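Local structure of importin subunit beta-1 (Saccharomyces cerevisiae, 5OWU) at residues A[261-264]-A[265-269]. The protein carries cargo into the nucleus as the importin beta subunit, working with importin alpha, which recognises the classical nuclear localization signal. Numbering follows the deposited sequence.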
# COMPACT_ATOMS: atom_id res chain seq x y z
N PRO A 261 10.61 30.21 1.68
CA PRO A 261 11.78 31.03 1.30
C PRO A 261 12.73 30.33 0.35
O PRO A 261 13.30 30.96 -0.54
CB PRO A 261 12.45 31.35 2.65
CG PRO A 261 11.40 31.08 3.68
CD PRO A 261 10.56 29.98 3.14
N TYR A 262 12.94 29.02 0.53
CA TYR A 262 13.85 28.30 -0.36
C TYR A 262 13.25 28.14 -1.75
O TYR A 262 13.96 28.22 -2.75
CB TYR A 262 14.21 26.95 0.26
CG TYR A 262 14.63 27.11 1.70
CD1 TYR A 262 15.86 27.68 2.02
CD2 TYR A 262 13.78 26.74 2.73
CE1 TYR A 262 16.24 27.86 3.34
CE2 TYR A 262 14.16 26.92 4.06
CZ TYR A 262 15.38 27.48 4.35
OH TYR A 262 15.76 27.66 5.66
N MET A 263 11.93 27.93 -1.82
CA MET A 263 11.26 27.90 -3.12
C MET A 263 11.41 29.24 -3.82
O MET A 263 11.80 29.30 -4.99
CB MET A 263 9.78 27.56 -2.94
CG MET A 263 9.48 26.09 -2.69
SD MET A 263 9.96 25.05 -4.07
CE MET A 263 11.40 24.37 -3.32
N GLU A 264 11.11 30.33 -3.12
CA GLU A 264 11.15 31.65 -3.74
C GLU A 264 12.56 32.01 -4.19
O GLU A 264 12.75 32.51 -5.30
CB GLU A 264 10.62 32.71 -2.77
CG GLU A 264 9.13 32.68 -2.59
CD GLU A 264 8.66 33.64 -1.53
OE1 GLU A 264 9.49 34.09 -0.72
OE2 GLU A 264 7.45 33.93 -1.50
N GLN A 265 13.55 31.75 -3.34
CA GLN A 265 14.88 32.30 -3.57
C GLN A 265 15.72 31.48 -4.54
O GLN A 265 16.68 32.02 -5.09
CB GLN A 265 15.62 32.45 -2.24
CG GLN A 265 14.96 33.44 -1.29
CD GLN A 265 15.60 33.44 0.09
OE1 GLN A 265 16.76 33.05 0.24
NE2 GLN A 265 14.85 33.87 1.09
N ALA A 266 15.39 30.20 -4.77
CA ALA A 266 16.25 29.39 -5.62
C ALA A 266 15.59 28.18 -6.26
O ALA A 266 15.72 27.97 -7.47
CB ALA A 266 17.47 28.92 -4.82
N LEU A 267 14.90 27.36 -5.47
CA LEU A 267 14.53 26.04 -5.97
C LEU A 267 13.52 26.11 -7.11
O LEU A 267 13.54 25.27 -8.02
CB LEU A 267 13.98 25.19 -4.82
CG LEU A 267 15.02 24.52 -3.90
CD1 LEU A 267 14.36 23.71 -2.78
CD2 LEU A 267 15.94 23.62 -4.70
N TYR A 268 12.63 27.09 -7.09
CA TYR A 268 11.69 27.27 -8.19
C TYR A 268 12.44 27.43 -9.52
O TYR A 268 12.24 26.65 -10.47
CB TYR A 268 10.80 28.48 -7.89
CG TYR A 268 10.17 29.13 -9.09
CD1 TYR A 268 10.84 30.12 -9.79
CD2 TYR A 268 8.88 28.78 -9.51
CE1 TYR A 268 10.27 30.73 -10.88
CE2 TYR A 268 8.31 29.39 -10.60
CZ TYR A 268 9.01 30.36 -11.28
OH TYR A 268 8.46 30.99 -12.36
N ALA A 269 13.33 28.41 -9.58
CA ALA A 269 14.10 28.66 -10.79
C ALA A 269 14.97 27.46 -11.15
O ALA A 269 14.98 27.02 -12.31
CB ALA A 269 14.97 29.91 -10.60
O HOH W 1 13.34 30.59 -7.34
O HOH W 2 12.26 34.58 0.09
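With CG anti to its own carbonyl carbon (chi1 -64°) and the chain extended beyond it, Q265 runs back along the helix until NE2 lies 3.8 Å from P261 CB. This is the first turn or two of helix 260-274, in HEAT repeat 7. E264 is likewise extended beyond CG, and one water joins the polar ends, donating to E264 OE1 and accepting from Q265 NE2, both at 2.9 Å. E264 OE2 hydrogen-bonds to the backbone of another protein's chain, whose aromatic side chains meet Y262 edge-to-face and pack on M263, E264 and Q265: this helix face is part of its docking surface. Replacing Q265 by alanine is likely to leave the water without its amide donor and lose that aromatic packing and the contact with P261 CB.

Beneath these side chains the helix widens into a pi-type turn. Q265 N still reaches P261 O in the ordinary alpha pattern, but A266 has phi at -158°, and Y262 O then takes two donors. L267 N reaches Y262 O almost straight (N-H...O 176°) at 3.0 Å; A266 N, more bent, meets Y262 O at 3.2 Å. One residue on, the i+5 pattern repeats: Y268 N bonds to M263 O at 3.2 Å.

On the buried side, L267 and M263 both pack on F289 of helix 280-306, while Y262 extends to helix 219-233, where N223 and R222 hydrogen-bond its OH. Also five residues apart, E264 O and A269 N share a second water, which lies 2.9 Å from E264 O and accepts from A269 N at 3.1 Å.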